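Local coordinates for protein TetR transcriptional regulator (Chloroflexus aurantiacus, PDB 3QBM) that probably binds DNA through an N-terminal helix-turn-helix domain to regulate transcription, and forms a two-subunit assembly, at residues E10-Q15 with S31-A36; R46-K51 with A55-D60; A86-F91 with L159-T164. All blocks are in the same frame, centred on the assembly; numbering follows the deposited sequence.

Interaction 1 of 3, residues E10-Q15 with S31-A36; sequences ERVVAQ and SDIMAA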
# COMPACT_ATOMS: atom_id res chain seq x y z
N GLU A 10 5.05 28.13 -3.35
CA GLU A 10 5.13 27.28 -2.15
C GLU A 10 3.76 26.96 -1.55
O GLU A 10 3.47 25.81 -1.22
CB GLU A 10 6.01 27.93 -1.06
CG GLU A 10 7.50 27.87 -1.37
CD GLU A 10 8.36 28.77 -0.50
OE1 GLU A 10 7.84 29.70 0.18
OE2 GLU A 10 9.60 28.56 -0.52
N ARG A 11 2.93 27.99 -1.39
CA ARG A 11 1.57 27.81 -0.88
C ARG A 11 0.71 26.94 -1.78
O ARG A 11 -0.02 26.07 -1.30
CB ARG A 11 0.87 29.17 -0.73
CG ARG A 11 1.44 30.14 0.30
CD ARG A 11 0.73 31.50 0.17
NE ARG A 11 0.72 32.29 1.41
CZ ARG A 11 1.67 33.15 1.78
NH1 ARG A 11 2.73 33.40 1.02
NH2 ARG A 11 1.54 33.79 2.95
N VAL A 12 0.76 27.16 -3.08
CA VAL A 12 -0.05 26.35 -3.98
C VAL A 12 0.38 24.89 -3.91
O VAL A 12 -0.45 24.02 -3.76
CB VAL A 12 -0.02 26.87 -5.43
CG1 VAL A 12 -0.83 25.96 -6.33
CG2 VAL A 12 -0.57 28.30 -5.47
N VAL A 13 1.69 24.64 -4.02
CA VAL A 13 2.22 23.29 -4.00
C VAL A 13 1.81 22.58 -2.72
O VAL A 13 1.41 21.41 -2.76
CB VAL A 13 3.77 23.27 -4.17
CG1 VAL A 13 4.32 21.97 -3.74
CG2 VAL A 13 4.17 23.56 -5.62
N ALA A 14 1.89 23.27 -1.58
CA ALA A 14 1.52 22.67 -0.28
C ALA A 14 0.03 22.30 -0.25
O ALA A 14 -0.35 21.22 0.19
CB ALA A 14 1.88 23.60 0.89
N GLN A 15 -0.82 23.19 -0.72
CA GLN A 15 -2.26 22.88 -0.76
C GLN A 15 -2.61 21.78 -1.78
O GLN A 15 -3.48 20.94 -1.53
CB GLN A 15 -3.06 24.14 -1.08
CG GLN A 15 -2.88 25.27 -0.05
CD GLN A 15 -3.39 24.89 1.33
OE1 GLN A 15 -4.35 24.12 1.47
NE2 GLN A 15 -2.75 25.44 2.35
N SER A 31 -10.46 23.06 -9.93
CA SER A 31 -11.38 23.85 -9.10
C SER A 31 -11.24 23.56 -7.59
O SER A 31 -11.50 24.45 -6.77
CB SER A 31 -12.83 23.66 -9.57
OG SER A 31 -13.19 22.30 -9.61
N ASP A 32 -10.81 22.35 -7.22
CA ASP A 32 -10.53 22.03 -5.79
C ASP A 32 -9.26 22.76 -5.35
O ASP A 32 -9.23 23.32 -4.28
CB ASP A 32 -10.35 20.49 -5.57
CG ASP A 32 -11.58 19.68 -5.99
OD1 ASP A 32 -12.68 20.05 -5.56
OD2 ASP A 32 -11.48 18.69 -6.76
N ILE A 33 -8.22 22.75 -6.18
CA ILE A 33 -7.00 23.46 -5.88
C ILE A 33 -7.30 24.97 -5.76
O ILE A 33 -6.82 25.61 -4.86
CB ILE A 33 -5.90 23.15 -6.96
CG1 ILE A 33 -5.57 21.65 -6.97
CG2 ILE A 33 -4.64 23.94 -6.69
CD1 ILE A 33 -4.81 21.20 -8.22
N MSE A 34 -8.13 25.51 -6.65
CA MSE A 34 -8.58 26.93 -6.58
C MSE A 34 -9.21 27.23 -5.20
O MSE A 34 -8.77 28.14 -4.50
CB MSE A 34 -9.58 27.26 -7.72
CG MSE A 34 -8.93 27.30 -9.12
SE MSE A 34 -10.20 27.18 -10.56
CE MSE A 34 -11.34 28.64 -9.93
N ALA A 35 -10.19 26.42 -4.81
CA ALA A 35 -10.88 26.59 -3.51
C ALA A 35 -9.92 26.58 -2.32
O ALA A 35 -10.03 27.41 -1.44
CB ALA A 35 -11.96 25.50 -3.32
N ALA A 36 -8.97 25.64 -2.31
CA ALA A 36 -8.03 25.51 -1.19
C ALA A 36 -6.97 26.63 -1.13
O ALA A 36 -6.43 26.90 -0.06
CB ALA A 36 -7.34 24.17 -1.25

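Interaction 2 of 3, residues R46-K51 with A55-D60; sequences RHFESK and ALAAFD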
# COMPACT_ATOMS: atom_id res chain seq x y z
N ARG A 46 -0.11 30.86 -13.77
CA ARG A 46 0.96 31.83 -13.89
C ARG A 46 2.25 31.15 -13.34
O ARG A 46 3.36 31.34 -13.87
CB ARG A 46 0.59 33.08 -13.07
CG ARG A 46 1.71 34.06 -12.70
CD ARG A 46 2.30 34.78 -13.90
NE ARG A 46 3.01 36.04 -13.61
CZ ARG A 46 3.67 36.37 -12.48
NH1 ARG A 46 3.80 35.54 -11.45
NH2 ARG A 46 4.24 37.56 -12.40
N HIS A 47 2.09 30.33 -12.31
CA HIS A 47 3.24 29.70 -11.63
C HIS A 47 3.58 28.30 -12.10
O HIS A 47 4.70 27.84 -11.88
CB HIS A 47 3.01 29.72 -10.12
CG HIS A 47 2.91 31.11 -9.58
ND1 HIS A 47 4.00 31.95 -9.50
CD2 HIS A 47 1.83 31.83 -9.18
CE1 HIS A 47 3.60 33.13 -9.05
NE2 HIS A 47 2.30 33.09 -8.86
N PHE A 48 2.61 27.61 -12.71
CA PHE A 48 2.80 26.23 -13.19
C PHE A 48 2.29 26.18 -14.60
O PHE A 48 1.30 26.83 -14.94
CB PHE A 48 2.07 25.22 -12.30
CG PHE A 48 2.50 25.30 -10.87
CD1 PHE A 48 3.64 24.64 -10.45
CD2 PHE A 48 1.83 26.10 -9.97
CE1 PHE A 48 4.09 24.75 -9.15
CE2 PHE A 48 2.26 26.22 -8.66
CZ PHE A 48 3.39 25.53 -8.24
N GLU A 49 2.98 25.46 -15.45
CA GLU A 49 2.58 25.40 -16.81
C GLU A 49 1.37 24.50 -17.03
O GLU A 49 0.64 24.67 -17.99
CB GLU A 49 3.76 25.02 -17.69
CG GLU A 49 4.53 26.30 -18.09
CD GLU A 49 5.86 26.02 -18.77
OE1 GLU A 49 6.32 24.85 -18.69
OE2 GLU A 49 6.43 26.97 -19.35
N SER A 50 1.15 23.56 -16.11
CA SER A 50 0.08 22.60 -16.26
C SER A 50 -0.23 21.93 -14.93
O SER A 50 0.53 22.03 -13.97
CB SER A 50 0.49 21.51 -17.26
OG SER A 50 1.52 20.70 -16.71
N LYS A 51 -1.34 21.22 -14.89
CA LYS A 51 -1.69 20.40 -13.73
C LYS A 51 -0.62 19.33 -13.47
O LYS A 51 -0.29 19.00 -12.31
CB LYS A 51 -3.06 19.72 -13.96
CG LYS A 51 -3.61 19.09 -12.71
CD LYS A 51 -4.82 18.29 -12.96
CE LYS A 51 -5.13 17.42 -11.73
NZ LYS A 51 -6.22 16.51 -12.07
N ALA A 55 1.40 18.78 -10.15
CA ALA A 55 1.40 17.49 -9.48
C ALA A 55 2.82 17.05 -9.08
O ALA A 55 3.05 16.54 -7.97
CB ALA A 55 0.73 16.45 -10.39
N LEU A 56 3.77 17.22 -9.99
CA LEU A 56 5.18 16.88 -9.74
C LEU A 56 5.77 17.72 -8.64
O LEU A 56 6.49 17.22 -7.77
CB LEU A 56 6.04 16.99 -10.99
CG LEU A 56 5.76 16.02 -12.14
CD1 LEU A 56 6.55 16.39 -13.39
CD2 LEU A 56 5.99 14.53 -11.70
N ALA A 57 5.48 19.02 -8.67
CA ALA A 57 5.99 19.90 -7.63
C ALA A 57 5.36 19.56 -6.27
O ALA A 57 6.06 19.54 -5.26
CB ALA A 57 5.74 21.33 -8.00
N ALA A 58 4.05 19.25 -6.29
CA ALA A 58 3.29 18.83 -5.10
C ALA A 58 3.86 17.54 -4.51
O ALA A 58 3.93 17.42 -3.28
CB ALA A 58 1.79 18.65 -5.41
N PHE A 59 4.26 16.58 -5.35
CA PHE A 59 4.92 15.39 -4.81
C PHE A 59 6.29 15.72 -4.20
O PHE A 59 6.61 15.26 -3.09
CB PHE A 59 5.13 14.29 -5.83
CG PHE A 59 5.74 13.05 -5.23
CD1 PHE A 59 4.95 12.12 -4.61
CD2 PHE A 59 7.13 12.88 -5.21
CE1 PHE A 59 5.52 11.01 -3.99
CE2 PHE A 59 7.71 11.77 -4.61
CZ PHE A 59 6.92 10.85 -4.02
N ASP A 60 7.11 16.47 -4.92
CA ASP A 60 8.45 16.86 -4.42
C ASP A 60 8.32 17.48 -3.04
O ASP A 60 9.17 17.27 -2.16
CB ASP A 60 9.15 17.81 -5.40
CG ASP A 60 9.58 17.12 -6.65
OD1 ASP A 60 9.57 15.86 -6.72
OD2 ASP A 60 9.87 17.83 -7.63

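Interaction 3 of 3, residues A86-F91 with L159-T164; sequences AFLDVF and LLIIAT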
# COMPACT_ATOMS: atom_id res chain seq x y z
N ALA A 86 13.90 3.53 15.41
CA ALA A 86 13.28 4.86 15.36
C ALA A 86 12.68 5.08 13.98
O ALA A 86 11.69 5.80 13.83
CB ALA A 86 14.31 5.95 15.69
N PHE A 87 13.27 4.47 12.95
CA PHE A 87 12.66 4.48 11.60
C PHE A 87 11.26 3.82 11.61
O PHE A 87 10.30 4.37 11.05
CB PHE A 87 13.60 3.80 10.61
CG PHE A 87 13.17 3.86 9.18
CD1 PHE A 87 12.32 2.89 8.66
CD2 PHE A 87 13.63 4.87 8.36
CE1 PHE A 87 11.93 2.92 7.32
CE2 PHE A 87 13.23 4.90 6.99
CZ PHE A 87 12.40 3.93 6.49
N LEU A 88 11.15 2.68 12.29
CA LEU A 88 9.85 2.05 12.52
C LEU A 88 8.93 2.99 13.29
O LEU A 88 7.74 3.13 12.94
CB LEU A 88 9.97 0.72 13.28
CG LEU A 88 11.03 -0.30 12.90
CD1 LEU A 88 11.04 -1.50 13.83
CD2 LEU A 88 10.84 -0.74 11.44
N ASP A 89 9.46 3.66 14.31
CA ASP A 89 8.66 4.51 15.16
C ASP A 89 8.07 5.69 14.38
O ASP A 89 6.95 6.11 14.66
CB ASP A 89 9.45 5.02 16.35
CG ASP A 89 8.56 5.71 17.33
OD1 ASP A 89 7.63 5.06 17.83
OD2 ASP A 89 8.73 6.92 17.52
N VAL A 90 8.80 6.21 13.40
CA VAL A 90 8.27 7.27 12.55
C VAL A 90 6.97 6.75 11.89
O VAL A 90 5.94 7.42 11.94
CB VAL A 90 9.30 7.74 11.47
CG1 VAL A 90 8.66 8.69 10.47
CG2 VAL A 90 10.51 8.40 12.15
N PHE A 91 7.02 5.57 11.25
CA PHE A 91 5.83 5.00 10.63
C PHE A 91 4.70 4.75 11.64
O PHE A 91 3.53 5.05 11.36
CB PHE A 91 6.19 3.70 9.92
CG PHE A 91 6.76 3.89 8.55
CD1 PHE A 91 5.93 4.26 7.52
CD2 PHE A 91 8.09 3.69 8.29
CE1 PHE A 91 6.41 4.40 6.25
CE2 PHE A 91 8.56 3.81 7.00
CZ PHE A 91 7.74 4.19 6.00
N LEU A 159 14.03 -3.48 2.73
CA LEU A 159 12.81 -3.75 2.00
C LEU A 159 11.77 -4.43 2.88
O LEU A 159 10.59 -4.16 2.73
CB LEU A 159 13.09 -4.57 0.76
CG LEU A 159 13.92 -3.95 -0.34
CD1 LEU A 159 14.31 -5.05 -1.34
CD2 LEU A 159 13.21 -2.87 -1.07
N LEU A 160 12.18 -5.32 3.81
CA LEU A 160 11.20 -5.91 4.74
C LEU A 160 10.54 -4.83 5.61
O LEU A 160 9.29 -4.80 5.75
CB LEU A 160 11.88 -6.93 5.64
CG LEU A 160 11.02 -7.52 6.76
CD1 LEU A 160 9.89 -8.38 6.16
CD2 LEU A 160 11.94 -8.35 7.69
N ILE A 161 11.36 -3.97 6.21
CA ILE A 161 10.90 -2.87 7.03
C ILE A 161 9.94 -1.97 6.26
O ILE A 161 8.86 -1.69 6.74
CB ILE A 161 12.07 -2.00 7.52
CG1 ILE A 161 12.80 -2.70 8.66
CG2 ILE A 161 11.55 -0.61 7.94
CD1 ILE A 161 14.20 -2.05 8.99
N ILE A 162 10.32 -1.53 5.06
CA ILE A 162 9.46 -0.64 4.27
C ILE A 162 8.12 -1.27 3.90
O ILE A 162 7.07 -0.63 4.04
CB ILE A 162 10.18 -0.12 3.01
CG1 ILE A 162 11.38 0.70 3.43
CG2 ILE A 162 9.21 0.69 2.10
CD1 ILE A 162 12.42 0.95 2.25
N ALA A 163 8.17 -2.52 3.46
CA ALA A 163 6.97 -3.28 3.08
C ALA A 163 6.07 -3.40 4.30
O ALA A 163 4.85 -3.10 4.22
CB ALA A 163 7.32 -4.71 2.58
N THR A 164 6.63 -3.84 5.42
CA THR A 164 5.81 -4.05 6.62
C THR A 164 5.13 -2.81 7.12
O THR A 164 3.90 -2.83 7.42
CB THR A 164 6.67 -4.65 7.74
OG1 THR A 164 7.27 -5.86 7.24
CG2 THR A 164 5.80 -4.99 8.98

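Interaction 1 of 3, residues E10-Q15 with S31-A36
Gln-15 on helix 2-23 leans against Ala-36 on helix 30-37, while one turn away on either helix Val-12 meets Ile-33. The two helices belong to the three-helical DNA-binding bundle of a TetR-family regulator, and helix 30-37 lies in the predicted helix-turn-helix motif. The CB of Gln-15 starts toward the partner helix and stands 4.3 Å from the CB of Ala-36. With chi1 at -61°, the CG of Gln-15 is anti to its own carbonyl carbon and comes 3.9 Å from the Ala-36 O. The bend at chi2, -64°, keeps the CD of Gln-15 alongside that oxygen, also at 3.9 Å from the Ala-36 O. At the tip the amide lies beside the last residue of segment 31-36: the Gln-15 OE1 is 4.0 Å from the Ala-36 CB and 3.8 Å from the Ala-36 O. No hydrogen bond joins the segments; the oxygen side of the amide lies next to Ala-36, at the partly exposed margin of the contact. Shortening Gln-15 to an alanine removes CG, CD and OE1, and would probably leave the Ala-36 methyl and carbonyl less covered and a shallow gap between the helices. Beneath this margin lies the buried, apolar level. Ile-33 is lodged among Leu-19 and Phe-20 of helix 2-23, Ile-44 and Leu-54, and Val-12 rests on Leu-39. Across the two segments the branches touch only lightly, with the Val-12 CG1 4.3 Å from the Ile-33 CG2.

Interaction 2 of 3, residues R46-K51 with A55-D60
With chi1 at -57°, Phe-48 sets CG beside its backbone N and anti to its carbonyl carbon; chi2 near -83° then turns the ring so that one corner, CE1, reaches the methyl of Ala-57. That methyl, Ala-57 CB, lies 4.0 Å from Phe-48 CE1 and approaches the ring obliquely. It is a single apolar touch, the one contact between side chains of the two segments. The other link is made by backbone: Ala-55 N donates to Lys-51 O over 2.8 Å with an N-H...O angle of 159°, an i to i+4 bond in the opening turn of helix 51-74. The Ala-55 CB lies 3.4 Å from the same Lys-51 O. Just before this turn Ser-50 is the N-cap, its OG accepting from the N of Gln-53. The side chain of Lys-51 starts away from segment 55-60 and runs out fully extended, carrying NZ to the carbonyl oxygens of Thr-28 and Tyr-25, so that the amine fastens the start of the helix to the chain leading into the helix-turn-helix. Segment 46-51 thus turns from helix 41-45 into helix 51-74, with Phe-48 and Ala-57 both resting on Val-13 of helix 2-23, while further along, Phe-59 and Asp-60 reach helix 118-144.

Interaction 3 of 3, residues A86-F91 with L159-T164
The CG2 methyl of Ile-161 is the centre of this contact, touched by both Phe-87 and Leu-88 of helix 80-92. It lies 3.6 Å from Phe-87 CE1 and 3.7 Å from Phe-87 CD1, so the CD1-CE1 bond of the ring takes the contact, the methyl approaching obliquely. From the neighbouring residue Leu-88 CD2 reaches the same Ile-161 CG2 at 3.6 Å and comes to 3.9 Å from Ile-161 CG1, at about a right angle to the isoleucine. Phe-87 swings its CG opposite the backbone N (chi1 -174°), which sends the ring toward helix 154-175; in Leu-88 the CB leaves to one side, and the end of the chain brings CD2 back to Ile-161. In the next shell the Phe-87 ring stacks with Phe-70 and meets Trp-131 edge-to-face, aromatic neighbours that probably fix its tilt, and its CE1 lies at the edge of the Phe-91 ring. Leu-88 is backed by Met-165 and by Tyr-185 and Leu-188 of helix 179-196. Farther along helix 154-175, Thr-164 OG1 donates to Leu-160 O over 2.7 Å, from the opposite face of the carbonyl plane to Thr-164 N, which also bonds there. That OG1 is weakly hydrogen-bonded to Thr-164 of the second subunit, and Ile-162 and Ala-163 pack on Leu-171 of that subunit. Helix 154-175 therefore has one side in its own core and another at the subunit interface, as in the C-terminal helical domain through which TetR-family regulators dimerise.

From the N terminus, helix 2-23 runs out and interaction 1 brings helix 30-37 back against it, closing a loop of 15 residues. The chain passes through helix 41-45, and interaction 2 makes a short local closure over three residues at the start of helix 51-74. Interaction 3 closes a far longer loop of 67 residues, joining helix 80-92 to helix 154-175. The three follow in series, none enclosing or crossing another. Interactions 1 and 2 share one core, where Val-12 CG1 lies 3.9 Å from Phe-48 CE2. Interaction 3 lies across the chain's centre, about 29 Å centre to centre from interaction 2, in the C-terminal helical part.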